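Local coordinates for protein N-acyl-D-glutamate deacylase (Bordetella bronchiseptica, PDB 3GIP) that hydrolyses the amide bond of N-acyl-D-glutamate to release D-glutamate, probably with its bound zinc ion, as a member of the amidohydrolase superfamily, at residues D69-M72 against F73-P77; L264-I267 against D268-R271; A319-A322 against A323-G326; V429-P433 against D434-D438. One frame throughout, in Å; residues are numbered along the deposited sequence.

Interaction 1: D69-M72 against F73-P77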
ATOM      1  N   ASP A  69      -4.772  -1.710  -5.598  1.00 14.33           N
ATOM      2  CA  ASP A  69      -4.765  -2.241  -6.959  1.00 14.30           C
ATOM      3  C   ASP A  69      -5.488  -3.580  -7.108  1.00 14.39           C
ATOM      4  O   ASP A  69      -5.312  -4.274  -8.109  1.00 15.24           O
ATOM      5  CB  ASP A  69      -3.315  -2.388  -7.417  1.00 15.06           C
ATOM      6  CG  ASP A  69      -2.453  -1.221  -6.976  1.00 16.25           C
ATOM      7  OD1 ASP A  69      -2.385  -0.211  -7.710  1.00 14.88           O
ATOM      8  OD2 ASP A  69      -1.859  -1.311  -5.879  1.00 16.04           O
ATOM      9  N   ASP A  70      -6.313  -3.914  -6.123  1.00 15.40           N
ATOM     10  CA  ASP A  70      -7.061  -5.170  -6.101  1.00 15.87           C
ATOM     11  C   ASP A  70      -7.582  -5.663  -7.446  1.00 16.45           C
ATOM     12  O   ASP A  70      -7.361  -6.818  -7.822  1.00 15.80           O
ATOM     13  CB  ASP A  70      -8.259  -5.049  -5.159  1.00 15.74           C
ATOM     14  CG  ASP A  70      -7.855  -4.757  -3.737  1.00 17.82           C
ATOM     15  OD1 ASP A  70      -8.143  -5.600  -2.859  1.00 18.05           O
ATOM     16  OD2 ASP A  70      -7.254  -3.688  -3.500  1.00 17.46           O
ATOM     17  N   LEU A  71      -8.279  -4.789  -8.162  1.00 16.42           N
ATOM     18  CA  LEU A  71      -8.880  -5.161  -9.440  1.00 18.11           C
ATOM     19  C   LEU A  71      -8.102  -4.750 -10.682  1.00 18.68           C
ATOM     20  O   LEU A  71      -8.562  -4.971 -11.800  1.00 20.97           O
ATOM     21  CB  LEU A  71     -10.286  -4.566  -9.525  1.00 20.38           C
ATOM     22  CG  LEU A  71     -11.152  -4.693  -8.272  1.00 21.74           C
ATOM     23  CD1 LEU A  71     -12.427  -3.888  -8.463  1.00 23.03           C
ATOM     24  CD2 LEU A  71     -11.456  -6.155  -7.987  1.00 22.53           C
ATOM     25  N   MET A  72      -6.926  -4.163 -10.498  1.00 16.96           N
ATOM     26  CA  MET A  72      -6.132  -3.711 -11.633  1.00 16.88           C
ATOM     27  C   MET A  72      -5.424  -4.817 -12.399  1.00 16.60           C
ATOM     28  O   MET A  72      -5.043  -4.631 -13.551  1.00 16.71           O
ATOM     29  CB  MET A  72      -5.101  -2.680 -11.166  1.00 17.66           C
ATOM     30  CG  MET A  72      -5.729  -1.431 -10.574  1.00 19.15           C
ATOM     31  SD  MET A  72      -6.841  -0.613 -11.732  1.00 19.30           S
ATOM     32  CE  MET A  72      -8.412  -1.164 -11.142  1.00 21.31           C
ATOM     33  N   PHE A  73      -5.240  -5.967 -11.765  1.00 16.90           N
ATOM     34  CA  PHE A  73      -4.561  -7.073 -12.422  1.00 19.12           C
ATOM     35  C   PHE A  73      -5.400  -7.590 -13.588  1.00 20.35           C
ATOM     36  O   PHE A  73      -4.896  -8.274 -14.475  1.00 24.10           O
ATOM     37  CB  PHE A  73      -4.266  -8.159 -11.386  1.00 19.45           C
ATOM     38  CG  PHE A  73      -3.565  -7.627 -10.162  1.00 18.68           C
ATOM     39  CD1 PHE A  73      -2.284  -7.088 -10.260  1.00 19.63           C
ATOM     40  CD2 PHE A  73      -4.213  -7.592  -8.933  1.00 17.46           C
ATOM     41  CE1 PHE A  73      -1.662  -6.515  -9.149  1.00 20.41           C
ATOM     42  CE2 PHE A  73      -3.602  -7.020  -7.812  1.00 20.12           C
ATOM     43  CZ  PHE A  73      -2.325  -6.479  -7.922  1.00 19.72           C
ATOM     44  N   VAL A  74      -6.682  -7.242 -13.590  1.00 23.45           N
ATOM     45  CA  VAL A  74      -7.570  -7.644 -14.675  1.00 25.32           C
ATOM     46  C   VAL A  74      -7.936  -6.415 -15.516  1.00 26.10           C
ATOM     47  O   VAL A  74      -8.030  -6.496 -16.742  1.00 28.04           O
ATOM     48  CB  VAL A  74      -8.866  -8.316 -14.140  1.00 25.76           C
ATOM     49  CG1 VAL A  74      -9.662  -7.337 -13.290  1.00 24.77           C
ATOM     50  CG2 VAL A  74      -9.710  -8.819 -15.306  1.00 28.47           C
ATOM     51  N   GLU A  75      -8.117  -5.275 -14.855  1.00 25.09           N
ATOM     52  CA  GLU A  75      -8.482  -4.037 -15.541  1.00 23.68           C
ATOM     53  C   GLU A  75      -7.349  -3.340 -16.298  1.00 23.46           C
ATOM     54  O   GLU A  75      -7.508  -2.982 -17.465  1.00 21.48           O
ATOM     55  CB  GLU A  75      -9.097  -3.047 -14.546  1.00 25.33           C
ATOM     56  CG  GLU A  75     -10.471  -3.446 -14.041  1.00 26.20           C
ATOM     57  CD  GLU A  75     -11.159  -2.328 -13.283  1.00 26.49           C
ATOM     58  OE1 GLU A  75     -11.093  -1.174 -13.749  1.00 27.76           O
ATOM     59  OE2 GLU A  75     -11.781  -2.599 -12.234  1.00 28.18           O
ATOM     60  N   LYS A  76      -6.218  -3.137 -15.630  1.00 20.70           N
ATOM     61  CA  LYS A  76      -5.062  -2.465 -16.226  1.00 20.95           C
ATOM     62  C   LYS A  76      -3.828  -3.286 -15.870  1.00 20.80           C
ATOM     63  O   LYS A  76      -2.984  -2.853 -15.088  1.00 19.50           O
ATOM     64  CB  LYS A  76      -4.922  -1.054 -15.645  1.00 21.74           C
ATOM     65  CG  LYS A  76      -6.206  -0.242 -15.661  1.00 25.15           C
ATOM     66  CD  LYS A  76      -5.982   1.157 -15.107  1.00 28.64           C
ATOM     67  CE  LYS A  76      -7.268   1.972 -15.128  1.00 32.15           C
ATOM     68  NZ  LYS A  76      -7.050   3.357 -14.618  1.00 34.52           N
ATOM     69  N   PRO A  77      -3.697  -4.477 -16.467  1.00 19.74           N
ATOM     70  CA  PRO A  77      -2.589  -5.414 -16.238  1.00 19.58           C
ATOM     71  C   PRO A  77      -1.134  -4.943 -16.299  1.00 18.94           C
ATOM     72  O   PRO A  77      -0.260  -5.604 -15.737  1.00 18.84           O
ATOM     73  CB  PRO A  77      -2.871  -6.528 -17.247  1.00 20.51           C
ATOM     74  CG  PRO A  77      -3.572  -5.809 -18.359  1.00 22.58           C
ATOM     75  CD  PRO A  77      -4.524  -4.917 -17.607  1.00 20.79           C
TER

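Interaction 2: L264-I267 against D268-R271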
ATOM      1  N   LEU A 264       2.932   7.971  18.211  1.00 13.89           N
ATOM      2  CA  LEU A 264       4.105   7.117  18.076  1.00 13.98           C
ATOM      3  C   LEU A 264       4.571   6.643  19.451  1.00 14.59           C
ATOM      4  O   LEU A 264       5.110   5.545  19.585  1.00 14.56           O
ATOM      5  CB  LEU A 264       5.229   7.870  17.360  1.00 14.06           C
ATOM      6  CG  LEU A 264       4.921   8.208  15.897  1.00 15.21           C
ATOM      7  CD1 LEU A 264       6.043   9.067  15.327  1.00 16.11           C
ATOM      8  CD2 LEU A 264       4.756   6.924  15.089  1.00 14.54           C
ATOM      9  N   ALA A 265       4.361   7.471  20.470  1.00 14.10           N
ATOM     10  CA  ALA A 265       4.749   7.101  21.827  1.00 14.87           C
ATOM     11  C   ALA A 265       3.853   5.954  22.284  1.00 15.31           C
ATOM     12  O   ALA A 265       4.302   5.031  22.967  1.00 15.74           O
ATOM     13  CB  ALA A 265       4.599   8.297  22.768  1.00 15.01           C
ATOM     14  N   ASN A 266       2.586   6.016  21.888  1.00 15.22           N
ATOM     15  CA  ASN A 266       1.616   4.987  22.250  1.00 14.23           C
ATOM     16  C   ASN A 266       1.989   3.700  21.524  1.00 15.55           C
ATOM     17  O   ASN A 266       1.960   2.610  22.100  1.00 16.23           O
ATOM     18  CB  ASN A 266       0.213   5.442  21.846  1.00 15.25           C
ATOM     19  CG  ASN A 266      -0.878   4.683  22.570  1.00 16.24           C
ATOM     20  OD1 ASN A 266      -0.604   3.791  23.372  1.00 18.17           O
ATOM     21  ND2 ASN A 266      -2.128   5.037  22.290  1.00 16.84           N
ATOM     22  N   ILE A 267       2.348   3.838  20.254  1.00 14.82           N
ATOM     23  CA  ILE A 267       2.758   2.699  19.444  1.00 14.41           C
ATOM     24  C   ILE A 267       3.985   2.054  20.087  1.00 15.20           C
ATOM     25  O   ILE A 267       4.076   0.831  20.188  1.00 16.35           O
ATOM     26  CB  ILE A 267       3.077   3.159  18.006  1.00 14.32           C
ATOM     27  CG1 ILE A 267       1.763   3.476  17.283  1.00 14.50           C
ATOM     28  CG2 ILE A 267       3.885   2.102  17.268  1.00 13.89           C
ATOM     29  CD1 ILE A 267       1.931   4.085  15.904  1.00 14.93           C
ATOM     30  N   ASP A 268       4.924   2.880  20.537  1.00 15.62           N
ATOM     31  CA  ASP A 268       6.125   2.364  21.179  1.00 15.12           C
ATOM     32  C   ASP A 268       5.794   1.612  22.462  1.00 16.23           C
ATOM     33  O   ASP A 268       6.387   0.571  22.741  1.00 16.48           O
ATOM     34  CB  ASP A 268       7.107   3.501  21.478  1.00 15.06           C
ATOM     35  CG  ASP A 268       7.824   3.990  20.233  1.00 15.48           C
ATOM     36  OD1 ASP A 268       7.775   3.290  19.199  1.00 15.39           O
ATOM     37  OD2 ASP A 268       8.455   5.067  20.291  1.00 14.69           O
ATOM     38  N   ARG A 269       4.849   2.126  23.245  1.00 16.18           N
ATOM     39  CA  ARG A 269       4.474   1.452  24.483  1.00 18.16           C
ATOM     40  C   ARG A 269       3.889   0.077  24.178  1.00 18.68           C
ATOM     41  O   ARG A 269       4.123  -0.885  24.913  1.00 19.93           O
ATOM     42  CB  ARG A 269       3.460   2.283  25.276  1.00 19.27           C
ATOM     43  CG  ARG A 269       4.048   3.538  25.915  1.00 22.58           C
ATOM     44  CD  ARG A 269       3.111   4.124  26.971  1.00 24.92           C
ATOM     45  NE  ARG A 269       1.911   4.737  26.401  1.00 26.59           N
ATOM     46  CZ  ARG A 269       1.888   5.918  25.790  1.00 27.75           C
ATOM     47  NH1 ARG A 269       3.002   6.626  25.663  1.00 27.66           N
ATOM     48  NH2 ARG A 269       0.747   6.397  25.311  1.00 26.85           N
ATOM     49  N   ALA A 270       3.140  -0.015  23.085  1.00 18.84           N
ATOM     50  CA  ALA A 270       2.526  -1.278  22.693  1.00 18.12           C
ATOM     51  C   ALA A 270       3.550  -2.307  22.223  1.00 19.46           C
ATOM     52  O   ALA A 270       3.472  -3.480  22.596  1.00 19.42           O
ATOM     53  CB  ALA A 270       1.492  -1.041  21.598  1.00 18.96           C
ATOM     54  N   ARG A 271       4.511  -1.880  21.408  1.00 19.02           N
ATOM     55  CA  ARG A 271       5.510  -2.817  20.907  1.00 18.88           C
ATOM     56  C   ARG A 271       6.516  -3.212  21.981  1.00 20.09           C
ATOM     57  O   ARG A 271       7.126  -4.277  21.903  1.00 20.37           O
ATOM     58  CB  ARG A 271       6.207  -2.256  19.650  1.00 19.81           C
ATOM     59  CG  ARG A 271       7.093  -1.032  19.824  1.00 19.43           C
ATOM     60  CD  ARG A 271       7.251  -0.327  18.469  1.00 18.64           C
ATOM     61  NE  ARG A 271       8.301   0.692  18.455  1.00 17.55           N
ATOM     62  CZ  ARG A 271       9.582   0.446  18.196  1.00 16.93           C
ATOM     63  NH1 ARG A 271       9.983  -0.793  17.921  1.00 16.36           N
ATOM     64  NH2 ARG A 271      10.463   1.443  18.207  1.00 18.01           N
TER

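Interaction 3: A319-A322 against A323-G326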
ATOM      1  N   ALA A 319     -13.726  25.253  -4.116  1.00 13.01           N
ATOM      2  CA  ALA A 319     -14.145  26.645  -3.969  1.00 13.76           C
ATOM      3  C   ALA A 319     -14.403  27.320  -5.312  1.00 14.09           C
ATOM      4  O   ALA A 319     -15.312  28.141  -5.427  1.00 15.63           O
ATOM      5  CB  ALA A 319     -13.102  27.434  -3.179  1.00 12.67           C
ATOM      6  N   ASP A 320     -13.607  26.979  -6.325  1.00 14.27           N
ATOM      7  CA  ASP A 320     -13.781  27.564  -7.654  1.00 13.69           C
ATOM      8  C   ASP A 320     -15.048  27.023  -8.300  1.00 12.63           C
ATOM      9  O   ASP A 320     -15.775  27.756  -8.971  1.00 13.44           O
ATOM     10  CB  ASP A 320     -12.585  27.248  -8.563  1.00 14.82           C
ATOM     11  CG  ASP A 320     -11.328  27.997  -8.165  1.00 17.09           C
ATOM     12  OD1 ASP A 320     -11.417  28.951  -7.363  1.00 17.61           O
ATOM     13  OD2 ASP A 320     -10.245  27.634  -8.674  1.00 15.73           O
ATOM     14  N   ILE A 321     -15.304  25.733  -8.104  1.00 12.03           N
ATOM     15  CA  ILE A 321     -16.492  25.106  -8.665  1.00 12.32           C
ATOM     16  C   ILE A 321     -17.732  25.743  -8.046  1.00 12.92           C
ATOM     17  O   ILE A 321     -18.659  26.140  -8.755  1.00 13.56           O
ATOM     18  CB  ILE A 321     -16.501  23.594  -8.377  1.00 12.26           C
ATOM     19  CG1 ILE A 321     -15.313  22.931  -9.076  1.00 12.45           C
ATOM     20  CG2 ILE A 321     -17.818  22.983  -8.853  1.00 12.79           C
ATOM     21  CD1 ILE A 321     -15.061  21.491  -8.641  1.00 12.12           C
ATOM     22  N   ALA A 322     -17.738  25.850  -6.721  1.00 13.49           N
ATOM     23  CA  ALA A 322     -18.864  26.443  -6.007  1.00 13.92           C
ATOM     24  C   ALA A 322     -19.120  27.879  -6.453  1.00 14.84           C
ATOM     25  O   ALA A 322     -20.262  28.275  -6.688  1.00 16.20           O
ATOM     26  CB  ALA A 322     -18.608  26.397  -4.507  1.00 14.50           C
ATOM     27  N   ALA A 323     -18.056  28.664  -6.567  1.00 15.14           N
ATOM     28  CA  ALA A 323     -18.195  30.054  -6.983  1.00 15.69           C
ATOM     29  C   ALA A 323     -18.795  30.144  -8.383  1.00 16.16           C
ATOM     30  O   ALA A 323     -19.636  30.999  -8.658  1.00 17.36           O
ATOM     31  CB  ALA A 323     -16.837  30.744  -6.948  1.00 15.61           C
ATOM     32  N   ARG A 324     -18.358  29.258  -9.269  1.00 14.95           N
ATOM     33  CA  ARG A 324     -18.854  29.254 -10.638  1.00 15.82           C
ATOM     34  C   ARG A 324     -20.330  28.874 -10.708  1.00 16.37           C
ATOM     35  O   ARG A 324     -21.074  29.399 -11.535  1.00 18.33           O
ATOM     36  CB  ARG A 324     -18.025  28.291 -11.497  1.00 16.52           C
ATOM     37  CG  ARG A 324     -18.438  28.270 -12.961  1.00 15.11           C
ATOM     38  CD  ARG A 324     -17.430  27.528 -13.827  1.00 15.11           C
ATOM     39  NE  ARG A 324     -17.377  26.093 -13.555  1.00 13.35           N
ATOM     40  CZ  ARG A 324     -16.344  25.470 -12.993  1.00 12.80           C
ATOM     41  NH1 ARG A 324     -15.264  26.149 -12.625  1.00 13.71           N
ATOM     42  NH2 ARG A 324     -16.377  24.156 -12.825  1.00 13.74           N
ATOM     43  N   TRP A 325     -20.754  27.965  -9.835  1.00 17.41           N
ATOM     44  CA  TRP A 325     -22.142  27.517  -9.817  1.00 17.09           C
ATOM     45  C   TRP A 325     -23.049  28.427  -9.000  1.00 18.37           C
ATOM     46  O   TRP A 325     -24.273  28.322  -9.074  1.00 19.03           O
ATOM     47  CB  TRP A 325     -22.233  26.093  -9.265  1.00 16.03           C
ATOM     48  CG  TRP A 325     -21.566  25.062 -10.128  1.00 14.20           C
ATOM     49  CD1 TRP A 325     -21.106  25.231 -11.403  1.00 13.13           C
ATOM     50  CD2 TRP A 325     -21.324  23.692  -9.791  1.00 12.72           C
ATOM     51  NE1 TRP A 325     -20.593  24.048 -11.882  1.00 12.22           N
ATOM     52  CE2 TRP A 325     -20.716  23.086 -10.911  1.00 14.24           C
ATOM     53  CE3 TRP A 325     -21.565  22.917  -8.648  1.00 12.16           C
ATOM     54  CZ2 TRP A 325     -20.344  21.737 -10.925  1.00 11.82           C
ATOM     55  CZ3 TRP A 325     -21.196  21.572  -8.660  1.00 13.11           C
ATOM     56  CH2 TRP A 325     -20.592  20.998  -9.792  1.00 13.22           C
ATOM     57  N   GLY A 326     -22.446  29.309  -8.212  1.00 17.37           N
ATOM     58  CA  GLY A 326     -23.230  30.219  -7.395  1.00 18.33           C
ATOM     59  C   GLY A 326     -23.866  29.571  -6.176  1.00 19.65           C
ATOM     60  O   GLY A 326     -24.944  29.981  -5.743  1.00 20.67           O
TER

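Interaction 4: V429-P433 against D434-D438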
ATOM      1  N   VAL A 429      15.602  -4.649  -7.962  1.00 14.97           N
ATOM      2  CA  VAL A 429      15.506  -3.341  -8.590  1.00 15.05           C
ATOM      3  C   VAL A 429      16.912  -2.767  -8.652  1.00 14.09           C
ATOM      4  O   VAL A 429      17.672  -2.847  -7.686  1.00 15.16           O
ATOM      5  CB  VAL A 429      14.584  -2.359  -7.818  1.00 14.44           C
ATOM      6  CG1 VAL A 429      15.095  -2.134  -6.406  1.00 16.55           C
ATOM      7  CG2 VAL A 429      14.505  -1.035  -8.573  1.00 14.27           C
ATOM      8  N   VAL A 430      17.262  -2.217  -9.810  1.00 14.07           N
ATOM      9  CA  VAL A 430      18.566  -1.606 -10.017  1.00 13.86           C
ATOM     10  C   VAL A 430      18.300  -0.124 -10.234  1.00 14.94           C
ATOM     11  O   VAL A 430      17.509   0.244 -11.104  1.00 15.32           O
ATOM     12  CB  VAL A 430      19.262  -2.183 -11.270  1.00 14.15           C
ATOM     13  CG1 VAL A 430      20.614  -1.510 -11.474  1.00 16.20           C
ATOM     14  CG2 VAL A 430      19.431  -3.687 -11.119  1.00 14.75           C
ATOM     15  N   PHE A 431      18.944   0.728  -9.446  1.00 15.24           N
ATOM     16  CA  PHE A 431      18.719   2.160  -9.589  1.00 15.19           C
ATOM     17  C   PHE A 431      19.957   2.999  -9.320  1.00 14.58           C
ATOM     18  O   PHE A 431      20.882   2.563  -8.640  1.00 14.89           O
ATOM     19  CB  PHE A 431      17.574   2.598  -8.663  1.00 14.50           C
ATOM     20  CG  PHE A 431      17.887   2.486  -7.188  1.00 13.99           C
ATOM     21  CD1 PHE A 431      18.458   3.554  -6.500  1.00 13.79           C
ATOM     22  CD2 PHE A 431      17.597   1.317  -6.485  1.00 14.42           C
ATOM     23  CE1 PHE A 431      18.735   3.463  -5.133  1.00 13.43           C
ATOM     24  CE2 PHE A 431      17.871   1.214  -5.114  1.00 15.85           C
ATOM     25  CZ  PHE A 431      18.440   2.289  -4.438  1.00 14.52           C
ATOM     26  N   ASP A 432      19.971   4.201  -9.885  1.00 14.53           N
ATOM     27  CA  ASP A 432      21.076   5.132  -9.692  1.00 15.64           C
ATOM     28  C   ASP A 432      20.743   5.899  -8.412  1.00 16.44           C
ATOM     29  O   ASP A 432      19.753   6.626  -8.359  1.00 16.83           O
ATOM     30  CB  ASP A 432      21.159   6.099 -10.872  1.00 16.98           C
ATOM     31  CG  ASP A 432      22.388   6.979 -10.814  1.00 18.43           C
ATOM     32  OD1 ASP A 432      22.762   7.401  -9.700  1.00 19.19           O
ATOM     33  OD2 ASP A 432      22.972   7.254 -11.886  1.00 19.88           O
ATOM     34  N   PRO A 433      21.564   5.748  -7.361  1.00 15.53           N
ATOM     35  CA  PRO A 433      21.284   6.454  -6.107  1.00 16.33           C
ATOM     36  C   PRO A 433      21.343   7.973  -6.198  1.00 15.90           C
ATOM     37  O   PRO A 433      20.690   8.674  -5.422  1.00 15.43           O
ATOM     38  CB  PRO A 433      22.332   5.887  -5.154  1.00 16.34           C
ATOM     39  CG  PRO A 433      23.495   5.617  -6.068  1.00 16.70           C
ATOM     40  CD  PRO A 433      22.820   4.981  -7.265  1.00 17.28           C
ATOM     41  N   ASP A 434      22.115   8.480  -7.152  1.00 16.45           N
ATOM     42  CA  ASP A 434      22.261   9.921  -7.299  1.00 16.33           C
ATOM     43  C   ASP A 434      21.188  10.602  -8.131  1.00 15.73           C
ATOM     44  O   ASP A 434      21.005  11.812  -8.026  1.00 16.70           O
ATOM     45  CB  ASP A 434      23.637  10.256  -7.878  1.00 18.25           C
ATOM     46  CG  ASP A 434      24.768   9.875  -6.945  1.00 21.01           C
ATOM     47  OD1 ASP A 434      24.592  10.002  -5.715  1.00 23.91           O
ATOM     48  OD2 ASP A 434      25.836   9.462  -7.438  1.00 24.02           O
ATOM     49  N   THR A 435      20.472   9.840  -8.952  1.00 15.82           N
ATOM     50  CA  THR A 435      19.436  10.433  -9.790  1.00 15.61           C
ATOM     51  C   THR A 435      18.033   9.919  -9.505  1.00 15.33           C
ATOM     52  O   THR A 435      17.053  10.553  -9.894  1.00 16.64           O
ATOM     53  CB  THR A 435      19.710  10.195 -11.291  1.00 15.99           C
ATOM     54  OG1 THR A 435      19.641   8.792 -11.572  1.00 19.20           O
ATOM     55  CG2 THR A 435      21.089  10.727 -11.678  1.00 18.85           C
ATOM     56  N   VAL A 436      17.922   8.777  -8.833  1.00 15.71           N
ATOM     57  CA  VAL A 436      16.601   8.220  -8.561  1.00 14.70           C
ATOM     58  C   VAL A 436      15.686   9.262  -7.932  1.00 16.22           C
ATOM     59  O   VAL A 436      16.048   9.928  -6.960  1.00 16.36           O
ATOM     60  CB  VAL A 436      16.676   6.962  -7.660  1.00 13.42           C
ATOM     61  CG1 VAL A 436      17.182   7.321  -6.269  1.00 14.93           C
ATOM     62  CG2 VAL A 436      15.301   6.298  -7.593  1.00 16.47           C
ATOM     63  N   ALA A 437      14.497   9.410  -8.504  1.00 14.75           N
ATOM     64  CA  ALA A 437      13.550  10.395  -8.013  1.00 14.91           C
ATOM     65  C   ALA A 437      12.217  10.307  -8.727  1.00 14.40           C
ATOM     66  O   ALA A 437      12.120   9.799  -9.846  1.00 14.75           O
ATOM     67  CB  ALA A 437      14.124  11.798  -8.199  1.00 16.53           C
ATOM     68  N   ASP A 438      11.193  10.822  -8.063  1.00 12.99           N
ATOM     69  CA  ASP A 438       9.851  10.854  -8.616  1.00 14.35           C
ATOM     70  C   ASP A 438       9.767  12.036  -9.572  1.00 15.03           C
ATOM     71  O   ASP A 438      10.530  12.997  -9.452  1.00 15.57           O
ATOM     72  CB  ASP A 438       8.836  11.044  -7.490  1.00 13.57           C
ATOM     73  CG  ASP A 438       9.130  12.278  -6.637  1.00 13.12           C
ATOM     74  OD1 ASP A 438      10.277  12.426  -6.170  1.00 13.53           O
ATOM     75  OD2 ASP A 438       8.210  13.095  -6.430  1.00 14.71           O
TER
HETATM   76  O   HOH W   1      25.526   7.084  -9.184  1.00 26.32           O
HETATM   77  O   HOH W   2      22.956  10.063  -3.509  1.00 25.08           O

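Interaction 1: D69-M72 against F73-P77
Met72, in the short helix 72-75, and Lys76, just past its end, run side by side and point the same way, with Met72 SD 3.9 Å from Lys76 CD. The methionine bends at its second and third torsions, which carries the methyl off that line and slantwise across the side chain of Glu75, putting Met72 CE 3.7 Å from Glu75 CD. Glu75 in turn lies alongside Leu71, its OE2 3.7 Å from Leu71 CB. The charged ends are settled elsewhere: Thr118 bonds Glu75 OE2, and the Lys76 ammonium reaches the carbonyl of Pro368. Phe73 heads in another direction. Its CG sits anti to the carbonyl carbon (chi1 -51°), and the ring folds back against the preceding loop, where Phe73 CE2 is 3.2 Å from Asp69 O and Phe73 CD2 is 3.4 Å from Asp70 O. The same ring packs on Val90 and Val92 of strand 87-92 and on Leu131 of helix 124-133. Glu75 N bonds Leu71 O at 3.1 Å, and Lys76 N bonds Met72 O at 2.8 Å as the chain leaves helical geometry. Both carbonyls beside the ring have ordinary donors as well, Met72 N for Asp69 O and the Tyr127 hydroxyl for Asp70 O, so their oblique approach to the ring is probably a weak electrostatic extra on top of satisfied hydrogen bonds.

Interaction 2: L264-I267 against D268-R271
Arg269 folding back over Asn266 is a one-turn contact within helix 260-272, local to the chain and lying toward the outside of the barrel domain. The arginine extends as far as its third torsion and then bends (chi3 -71°), laying one face of the guanidinium over the backbone of the previous turn, with Arg269 NH2 3.5 Å from Asn266 CA. The Asn266 amide is turned only 19° from the guanidinium plane, and Asn266 OD1 lies 3.5 Å from Arg269 NH2. Through ND2 the amide bonds Glu231 of helix 226-240, on which Asn266 and Ala270 both pack through Leu234. The helix is the crossover of a beta-alpha-beta unit between the parallel strands 243-246 and 277-281, as expected of a TIM-barrel amidohydrolase, and Ile267 touches Val277 of the second strand. Down its backbone, Arg269 N bonds Ala265 O at 3.0 Å, Ala270 N bonds Asn266 O at 3.0 Å, and Asp268 N bonds Leu264 O at 2.8 Å. The Asp268 carboxylate hangs near that last carbonyl, its CG 3.2 Å from Leu264 O. Further on, Asp268 and Arg271 form an i to i+3 salt bridge, with Arg271 NE meeting Asp268 OD1 at 2.8 Å in a nearly straight bond (171°). The oxygen lies in the guanidinium plane but is approached on its anti side and well out of the carboxylate plane. His357 NE2 bonds this same OD1, and Arg271 NH2 adds a weak bond to it.

Interaction 3: A319-A322 against A323-G326
A Schellman motif closes helix 318-325, and in the last turn Ile321 packs on the indole of Trp325. Ile321 CG2 stands over the six-membered ring, 3.3 Å from its centroid and 6° off the normal, a CH-pi contact with the methyl pointing almost straight at the face. Its nearest single atoms are Trp325 CZ2 and Trp325 CH2, each 3.5 Å from Ile321 CG2. Both side chains leave the helix in the same direction. Trp325 CG is anti to its carbonyl carbon (chi1 -65°), which lays the indole back along the previous turn; the same face covers a backbone oxygen, Trp325 CG being 3.4 Å from Ile321 O. That oxygen also accepts the Trp325 amide, with Trp325 N to Ile321 O at 3.0 Å. Around the indole, His310 meets it obliquely and Leu336 of helix 329-336 packs on it, while Ala322 touches Ala332 of that helix. Arg324 takes the other branch of Ile321 at longer range, Arg324 NH2 lying 4.1 Å from Ile321 CG1, and anchors itself by a salt bridge to Glu316. At the end of the helix the bonds weaken: Gly326 N is 2.9 Å from Ala322 O but poorly angled, and 3.3 Å from Ala323 O. Gly326 has positive phi, and the next amide pairs with Ala322 O as Gly326 N does with Ala323 O, typical of a Schellman helix C-terminus.

Interaction 4: V429-P433 against D434-D438
Asp432 reaches round to Asp434 in an Asx turn, here in its Asx-Pro form with Pro433 between, just where the chain leaves strand 428-431. Hydrogen bonds do most of the work. The aspartate CG is anti to the backbone N (chi1 -173°), which places the carboxylate over the turn so that Asp432 OD1 accepts Asp434 N at 2.8 Å, from its anti side and 20° out of the carboxylate plane; Thr435 N makes only a weak bond to the same oxygen. The main chain closes a wider loop outside this, Val436 N bonding Asp432 O at 2.9 Å, with Thr435 N again a weak second donor. Arg390 of helix 376-391 bonds the carbonyls of both Pro433 and Val436, pinning the turn to that helix. Charge is the second theme. Asp432 OD1 and Asp434 OD2 approach to 4.3 Å, like charges with a water between them, 2.8 Å from Asp432 OD1. Another water gives a proton to Asp434 OD1 at 2.7 Å. The rest is van der Waals contact. Thr435 crosses the aspartate at a slant, bringing Thr435 OG1 to within 3.2 Å of Asp432 CB. The apolar part lies on the buried side, where Ile452 of the neighbouring strand touches both Phe431 and Val436. There Val436 CG1 meets the phenylalanine ring obliquely, 4.0 Å from Phe431 CD1.

How the interactions relate
All four contacts are local, and none touches another. Interaction 1 is the most central: its Asp70 side chain lies about 11 Å from the zinc ion, and Phe73 packs against the barrel strand 87-92. Interaction 2 lies on the opposite side of the chain's centre, on an outer helix, its centre about 36 Å from that of interaction 1. Interaction 3, the most peripheral and largely exposed, relies on a CH-pi contact of a methyl with an indole at a helix end, whereas interaction 2 lies within a helix and mixes guanidinium packing with a salt bridge. Interaction 4 adds a carboxylate acceptor and bridging water to the backbone bonds of a turn leaving a strand.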